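Local atomic coordinates of 6-aminohexanoate-dimer hydrolase (Bacillus anthracis, PDB entry 4GB7), a protein that probably hydrolyses amide bonds such as that of the 6-aminohexanoate linear dimer, a nylon by-product, using a serine-hydrolase fold of the beta-lactamase clan. Residues D309-G314 against V388-S393; E335-V340 against W359-N364; G367-L372 against L379-K384. One frame throughout, in Å; residues are numbered along the deposited sequence.

Interaction 1. Residues D309-G314 against V388-S393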
# COMPACT_ATOMS: atom_id res chain seq x y z
N ASP A 309 -6.89 -11.79 2.32
CA ASP A 309 -5.54 -12.12 1.91
C ASP A 309 -4.56 -11.07 2.43
O ASP A 309 -3.45 -11.41 2.87
CB ASP A 309 -5.43 -12.30 0.38
CG ASP A 309 -5.98 -13.67 -0.08
OD1 ASP A 309 -6.16 -14.55 0.81
OD2 ASP A 309 -6.15 -13.90 -1.29
N MSE A 310 -4.93 -9.81 2.38
CA MSE A 310 -4.10 -8.76 2.98
C MSE A 310 -3.96 -8.97 4.47
O MSE A 310 -2.91 -8.72 5.01
CB MSE A 310 -4.65 -7.38 2.72
CG MSE A 310 -4.45 -6.93 1.34
SE MSE A 310 -2.55 -6.86 0.84
CE MSE A 310 -1.74 -6.44 2.55
N ALA A 311 -5.01 -9.46 5.13
CA ALA A 311 -4.92 -9.77 6.55
C ALA A 311 -3.92 -10.89 6.85
O ALA A 311 -3.23 -10.86 7.87
CB ALA A 311 -6.29 -10.12 7.07
N ARG A 312 -3.86 -11.89 5.97
CA ARG A 312 -2.88 -12.94 6.11
C ARG A 312 -1.48 -12.36 6.05
O ARG A 312 -0.62 -12.72 6.87
CB ARG A 312 -3.03 -13.99 5.01
CG ARG A 312 -4.34 -14.78 5.06
CD ARG A 312 -4.47 -15.80 3.92
NE ARG A 312 -5.55 -16.72 4.21
CZ ARG A 312 -6.84 -16.46 3.98
NH1 ARG A 312 -7.22 -15.34 3.37
NH2 ARG A 312 -7.76 -17.33 4.38
N PHE A 313 -1.25 -11.44 5.13
CA PHE A 313 0.07 -10.80 5.04
C PHE A 313 0.37 -9.95 6.32
O PHE A 313 1.44 -9.95 6.86
CB PHE A 313 0.12 -9.89 3.83
CG PHE A 313 1.42 -9.15 3.69
CD1 PHE A 313 2.56 -9.84 3.33
CD2 PHE A 313 1.52 -7.77 3.89
CE1 PHE A 313 3.75 -9.18 3.17
CE2 PHE A 313 2.73 -7.10 3.73
CZ PHE A 313 3.83 -7.80 3.37
N GLY A 314 -0.66 -9.28 6.82
CA GLY A 314 -0.55 -8.56 8.07
C GLY A 314 -0.12 -9.44 9.23
O GLY A 314 0.74 -9.07 10.04
N VAL A 388 -4.46 -7.14 13.60
CA VAL A 388 -4.32 -6.67 12.22
C VAL A 388 -5.67 -6.09 11.78
O VAL A 388 -6.71 -6.74 11.95
CB VAL A 388 -3.92 -7.81 11.28
CG1 VAL A 388 -3.88 -7.36 9.81
CG2 VAL A 388 -2.61 -8.42 11.73
N ILE A 389 -5.63 -4.92 11.14
CA ILE A 389 -6.81 -4.37 10.48
C ILE A 389 -6.48 -4.11 9.01
O ILE A 389 -5.45 -3.53 8.69
CB ILE A 389 -7.34 -3.13 11.16
CG1 ILE A 389 -7.85 -3.49 12.59
CG2 ILE A 389 -8.38 -2.38 10.33
CD1 ILE A 389 -8.45 -2.31 13.33
N VAL A 390 -7.35 -4.60 8.16
CA VAL A 390 -7.38 -4.30 6.73
C VAL A 390 -8.58 -3.47 6.44
O VAL A 390 -9.69 -3.85 6.79
CB VAL A 390 -7.38 -5.56 5.85
CG1 VAL A 390 -7.44 -5.19 4.36
CG2 VAL A 390 -6.10 -6.39 6.10
N HIS A 391 -8.36 -2.34 5.77
CA HIS A 391 -9.45 -1.39 5.51
C HIS A 391 -9.35 -0.99 4.08
O HIS A 391 -8.31 -0.39 3.68
CB HIS A 391 -9.29 -0.18 6.46
CG HIS A 391 -10.52 0.65 6.63
ND1 HIS A 391 -10.73 1.36 7.75
CD2 HIS A 391 -11.57 0.90 5.80
CE1 HIS A 391 -11.92 2.00 7.66
NE2 HIS A 391 -12.43 1.72 6.46
N PHE A 392 -10.36 -1.35 3.27
CA PHE A 392 -10.43 -0.99 1.87
C PHE A 392 -11.60 -0.09 1.65
O PHE A 392 -12.67 -0.36 2.23
CB PHE A 392 -10.65 -2.19 0.94
CG PHE A 392 -9.57 -3.19 0.87
CD1 PHE A 392 -8.26 -2.93 1.28
CD2 PHE A 392 -9.87 -4.42 0.24
CE1 PHE A 392 -7.30 -3.94 1.15
CE2 PHE A 392 -8.90 -5.40 0.10
CZ PHE A 392 -7.61 -5.14 0.54
N SER A 393 -11.42 0.92 0.80
CA SER A 393 -12.47 1.90 0.56
C SER A 393 -12.42 2.34 -0.89
O SER A 393 -11.47 2.08 -1.63
CB SER A 393 -12.39 3.11 1.51
OG SER A 393 -12.23 2.75 2.87
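With CG1 of V390 anti to the backbone N (chi1 179°), its other methyl, CG2, is turned beside that N and faces the backbone of helix 307-318. V390 CG2 comes to 3.4 Å from A311 N and 3.9 Å from A311 CB. V390 CG1 takes the neighbouring place and lies 3.9 Å from M310 CB, so one methyl meets the A311 backbone and the other the root of the M310 side chain. V388 repeats the same rotamer two residues earlier in the strand: V388 CG2 packs 3.7 Å from G314 C, while CG1 lies against G314 CA. Having no side chain, G314 lets these methyls rest directly on the helix backbone. The axes of helix 309-314 and strand 388-393 pass 8.0 Å apart and run roughly antiparallel, at 147°. This is a helix laid on one face of the central antiparallel sheet, as in the alpha/beta domain of beta-lactamase-like serine hydrolases; V388 and V390 point toward the helix, F392 reaches it with the far edge of its ring, and I389 points away. Beyond V390, selenomethionine M310 crosses F392 at about a right angle, and M310 CG meets the rim of the phenyl ring 3.7 Å from F392 CZ, in the ring plane. F392 also stacks with H136. No hydrogen bond links the two segments. On the helix side turned from the strand, R312 NH1 makes a salt bridge to D309 OD1 at 2.9 Å, with poor hydrogen-bond geometry, and a second one to E284.

Interaction 2. Residues E335-V340 against W359-N364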
# COMPACT_ATOMS: atom_id res chain seq x y z
N GLU A 335 11.35 -5.89 13.11
CA GLU A 335 12.26 -5.53 14.18
C GLU A 335 12.71 -4.08 13.98
O GLU A 335 12.70 -3.27 14.90
CB GLU A 335 13.52 -6.44 14.19
CG GLU A 335 14.40 -6.18 15.41
CD GLU A 335 15.63 -7.08 15.51
OE1 GLU A 335 16.17 -7.51 14.47
OE2 GLU A 335 16.08 -7.32 16.65
N ASP A 336 13.15 -3.78 12.77
CA ASP A 336 13.69 -2.46 12.48
C ASP A 336 12.62 -1.37 12.59
O ASP A 336 12.89 -0.27 13.10
CB ASP A 336 14.34 -2.41 11.10
CG ASP A 336 15.64 -3.20 11.03
OD1 ASP A 336 16.08 -3.73 12.07
OD2 ASP A 336 16.21 -3.30 9.91
N ILE A 337 11.41 -1.68 12.16
CA ILE A 337 10.33 -0.76 12.29
C ILE A 337 10.02 -0.46 13.73
O ILE A 337 9.87 0.71 14.12
CB ILE A 337 9.08 -1.26 11.56
CG1 ILE A 337 9.31 -1.19 10.04
CG2 ILE A 337 7.88 -0.46 12.00
CD1 ILE A 337 8.36 -2.06 9.22
N LYS A 338 9.93 -1.51 14.54
CA LYS A 338 9.58 -1.36 15.96
C LYS A 338 10.64 -0.64 16.77
O LYS A 338 10.35 -0.04 17.76
CB LYS A 338 9.16 -2.71 16.55
CG LYS A 338 7.84 -3.19 15.90
CD LYS A 338 7.28 -4.47 16.51
CE LYS A 338 8.17 -5.66 16.25
NZ LYS A 338 7.52 -6.95 16.63
N ASN A 339 11.87 -0.64 16.29
CA ASN A 339 12.97 0.11 16.93
C ASN A 339 13.12 1.58 16.49
O ASN A 339 14.02 2.28 16.97
CB ASN A 339 14.29 -0.65 16.70
CG ASN A 339 14.40 -1.90 17.53
OD1 ASN A 339 13.80 -2.02 18.60
ND2 ASN A 339 15.17 -2.84 17.04
N VAL A 340 12.26 2.05 15.57
CA VAL A 340 12.31 3.46 15.14
C VAL A 340 11.72 4.34 16.25
O VAL A 340 10.51 4.29 16.51
CB VAL A 340 11.63 3.73 13.76
CG1 VAL A 340 11.65 5.21 13.37
CG2 VAL A 340 12.33 2.96 12.65
N TRP A 359 7.08 1.69 5.35
CA TRP A 359 6.04 1.70 6.42
C TRP A 359 6.00 3.02 7.22
O TRP A 359 7.03 3.64 7.54
CB TRP A 359 6.29 0.58 7.42
CG TRP A 359 6.09 -0.78 6.85
CD1 TRP A 359 7.03 -1.59 6.22
CD2 TRP A 359 4.89 -1.57 6.92
NE1 TRP A 359 6.49 -2.77 5.86
CE2 TRP A 359 5.18 -2.81 6.26
CE3 TRP A 359 3.59 -1.35 7.41
CZ2 TRP A 359 4.24 -3.80 6.09
CZ3 TRP A 359 2.66 -2.35 7.26
CH2 TRP A 359 2.98 -3.57 6.61
N TRP A 360 4.79 3.46 7.56
CA TRP A 360 4.55 4.57 8.47
C TRP A 360 4.56 4.08 9.90
O TRP A 360 4.04 2.98 10.22
CB TRP A 360 3.20 5.25 8.23
CG TRP A 360 2.99 5.75 6.81
CD1 TRP A 360 2.58 5.04 5.72
CD2 TRP A 360 3.24 7.12 6.31
NE1 TRP A 360 2.53 5.83 4.60
CE2 TRP A 360 2.92 7.10 4.90
CE3 TRP A 360 3.70 8.31 6.89
CZ2 TRP A 360 3.04 8.22 4.11
CZ3 TRP A 360 3.76 9.45 6.09
CH2 TRP A 360 3.46 9.41 4.73
N ILE A 361 5.14 4.90 10.77
CA ILE A 361 5.25 4.59 12.20
C ILE A 361 4.70 5.77 12.95
O ILE A 361 5.41 6.79 13.13
CB ILE A 361 6.73 4.34 12.59
CG1 ILE A 361 7.32 3.25 11.73
CG2 ILE A 361 6.84 4.03 14.07
CD1 ILE A 361 8.83 3.26 11.68
N PRO A 362 3.41 5.69 13.35
CA PRO A 362 2.77 6.85 13.97
C PRO A 362 3.25 7.20 15.38
O PRO A 362 2.88 8.24 15.89
CB PRO A 362 1.28 6.40 14.05
CG PRO A 362 1.31 4.90 14.07
CD PRO A 362 2.46 4.60 13.12
N HIS A 363 3.94 6.27 16.03
CA HIS A 363 4.26 6.36 17.48
C HIS A 363 3.04 6.56 18.32
O HIS A 363 2.97 7.48 19.15
CB HIS A 363 5.31 7.45 17.72
CG HIS A 363 6.62 7.15 17.04
ND1 HIS A 363 7.07 7.86 15.96
CD2 HIS A 363 7.53 6.14 17.25
CE1 HIS A 363 8.24 7.32 15.56
NE2 HIS A 363 8.52 6.28 16.34
N ASN A 364 2.08 5.68 18.14
CA ASN A 364 0.89 5.68 18.94
C ASN A 364 1.12 4.82 20.19
O ASN A 364 2.19 4.20 20.37
CB ASN A 364 -0.37 5.33 18.13
CG ASN A 364 -0.55 3.84 17.83
OD1 ASN A 364 0.25 2.99 18.23
ND2 ASN A 364 -1.61 3.52 17.06
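The end of helix 332-338 and the loop leaving it pack over strand 359-361, the second strand of a short antiparallel pair with 354-356. I337 enters from the last helical turn and sets CD1 over one face of the W359 indole, on its pyrrole side, 3.3 Å from W359 CD1 and 3.5 Å from W359 CG. I337 CG2 goes instead to the aliphatic chain of I361, 3.8 Å from I361 CG1. Beyond the helix, I361 CD1 nestles against the branch carbon of V340, 3.5 Å from V340 CB. One polar bond joins the segments. H363 NE2 donates to V340 O at 2.8 Å, fairly straight at 161°; the acceptor lies in the imidazole plane, yet the donor sits 42° out of the carbonyl plane. I361 CG2 rests on one face of the imidazole, and S352 O pairs with H363 ND1, so both ring nitrogens are engaged and the ring's rotation is fixed. Two carbonyl acceptors would suit an imidazole protonated on both nitrogens. W359 meets F369 edge-to-face. Overall, a helix end packs through apolar side chains on a short two-stranded pair beside the main sheet of the beta-lactamase-like domain.

Interaction 3. Residues G367-L372 against L379-K384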
# COMPACT_ATOMS: atom_id res chain seq x y z
N GLY A 367 2.29 1.18 19.66
CA GLY A 367 3.50 0.84 18.91
C GLY A 367 3.10 0.33 17.50
O GLY A 367 3.85 -0.47 16.90
N ALA A 368 1.95 0.80 16.98
CA ALA A 368 1.44 0.28 15.68
C ALA A 368 2.27 0.77 14.54
O ALA A 368 2.95 1.80 14.63
CB ALA A 368 -0.04 0.57 15.48
N PHE A 369 2.24 0.05 13.44
CA PHE A 369 2.82 0.50 12.22
C PHE A 369 1.82 0.18 11.10
O PHE A 369 0.96 -0.67 11.25
CB PHE A 369 4.26 -0.06 12.00
CG PHE A 369 4.37 -1.57 11.98
CD1 PHE A 369 4.42 -2.29 13.16
CD2 PHE A 369 4.40 -2.25 10.79
CE1 PHE A 369 4.54 -3.66 13.16
CE2 PHE A 369 4.50 -3.65 10.77
CZ PHE A 369 4.56 -4.37 11.95
N GLU A 370 1.89 0.94 10.03
CA GLU A 370 0.86 0.86 9.03
C GLU A 370 1.35 1.30 7.67
O GLU A 370 2.36 2.00 7.54
CB GLU A 370 -0.35 1.71 9.45
CG GLU A 370 -0.08 3.21 9.62
CD GLU A 370 -1.18 4.06 10.18
OE1 GLU A 370 -2.30 3.56 10.32
OE2 GLU A 370 -0.93 5.28 10.41
N VAL A 371 0.61 0.88 6.65
CA VAL A 371 0.72 1.45 5.30
C VAL A 371 -0.64 1.98 4.90
O VAL A 371 -1.67 1.38 5.23
CB VAL A 371 1.40 0.47 4.30
CG1 VAL A 371 0.57 -0.84 4.21
CG2 VAL A 371 1.64 1.15 2.94
N LEU A 372 -0.62 3.10 4.19
CA LEU A 372 -1.83 3.87 3.88
C LEU A 372 -1.90 3.98 2.39
O LEU A 372 -0.83 4.00 1.72
CB LEU A 372 -1.73 5.26 4.49
CG LEU A 372 -1.64 5.26 6.03
CD1 LEU A 372 -1.09 6.61 6.53
CD2 LEU A 372 -2.99 4.93 6.63
N LEU A 379 -3.49 -0.85 5.76
CA LEU A 379 -3.08 -2.06 6.48
C LEU A 379 -2.43 -1.62 7.76
O LEU A 379 -1.38 -0.93 7.74
CB LEU A 379 -2.08 -2.90 5.67
CG LEU A 379 -1.52 -4.13 6.35
CD1 LEU A 379 -2.55 -5.17 6.82
CD2 LEU A 379 -0.48 -4.76 5.40
N TYR A 380 -2.99 -2.02 8.87
CA TYR A 380 -2.60 -1.51 10.21
C TYR A 380 -2.25 -2.71 11.12
O TYR A 380 -3.05 -3.66 11.28
CB TYR A 380 -3.76 -0.73 10.80
CG TYR A 380 -3.60 -0.23 12.23
CD1 TYR A 380 -3.06 1.04 12.51
CD2 TYR A 380 -4.02 -0.99 13.30
CE1 TYR A 380 -2.93 1.51 13.81
CE2 TYR A 380 -3.89 -0.53 14.61
CZ TYR A 380 -3.37 0.73 14.86
OH TYR A 380 -3.26 1.21 16.14
N ILE A 381 -1.05 -2.69 11.70
CA ILE A 381 -0.58 -3.79 12.52
C ILE A 381 -0.28 -3.25 13.90
O ILE A 381 0.55 -2.32 14.05
CB ILE A 381 0.68 -4.44 11.91
CG1 ILE A 381 0.36 -4.87 10.42
CG2 ILE A 381 1.16 -5.57 12.81
CD1 ILE A 381 1.53 -5.42 9.71
N ASP A 382 -0.89 -3.85 14.90
CA ASP A 382 -0.74 -3.46 16.31
C ASP A 382 -0.08 -4.61 17.06
O ASP A 382 -0.68 -5.58 17.38
CB ASP A 382 -2.13 -3.16 16.89
CG ASP A 382 -2.14 -2.88 18.38
OD1 ASP A 382 -1.12 -3.13 19.04
OD2 ASP A 382 -3.18 -2.34 18.90
N PRO A 383 1.24 -4.51 17.28
CA PRO A 383 1.94 -5.58 17.96
C PRO A 383 1.65 -5.68 19.47
O PRO A 383 1.91 -6.73 20.06
CB PRO A 383 3.39 -5.28 17.70
CG PRO A 383 3.45 -3.90 17.24
CD PRO A 383 2.09 -3.36 17.00
N LYS A 384 1.09 -4.62 20.08
CA LYS A 384 0.80 -4.67 21.51
C LYS A 384 -0.45 -5.56 21.74
O LYS A 384 -0.46 -6.41 22.64
CB LYS A 384 0.56 -3.28 22.10
CG LYS A 384 0.41 -3.25 23.62
CD LYS A 384 0.33 -1.84 24.17
CE LYS A 384 0.41 -1.81 25.68
NZ LYS A 384 -0.98 -1.85 26.20
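F369 O receives I381 N at 2.9 Å, almost in line with the carbonyl, and in return F369 N reaches I381 O at 3.0 Å. The next hydrogen-bonded pair, V371 with L379, is likewise closed twice, with V371 N to L379 O at 2.9 Å. Between them E370 and Y380 form the non-hydrogen-bonded pair of this antiparallel hairpin. Their side chains share a face: E370 OE1 approaches the Y380 ring at its edge, 3.4 Å from Y380 CD1, with carboxylate and ring planes 67° apart. A368 CB also touches that ring, 3.4 Å from Y380 CZ, and the Y380 hydroxyl is hydrogen-bonded to N364 ND2. On the other face, F369 has CG between its backbone N and carbonyl carbon (chi1 58°), which swings the ring across the strand gap and over I381. I381 CB sits 4.1 Å from the F369 ring centroid as a CH-pi contact, and I381 CD1 touches F369 CE2. P383 CG meets the same ring at its edge, while V371 CG1 packs on L379 CB. The face bearing L379 and I381 lies against helix 307-318, that of Y380 and D382 against helix 402-417, and W359 of strand 359-361 adjoins F369 and V371.

In the fold
Along the chain, interactions 2 and 3 follow one another inside the long loop closed by interaction 1, all within the beta-lactamase-like region. Interactions 1 and 3 share the five-stranded antiparallel sheet, where strands 369-373, 377-382 and 387-393 are consecutive and adjacent, and I389 N probably bonds to Y380 O. Their centres lie about 11 Å apart. The centre of interaction 2 lies about 8 Å from that of interaction 3 and about 18 Å from that of interaction 1. Interaction 3 touches both others; interactions 1 and 2 come within about 4 Å without touching. The side chains of W359 and V371 lie near, without touching, residues of an SxxK pattern that may mark the active site.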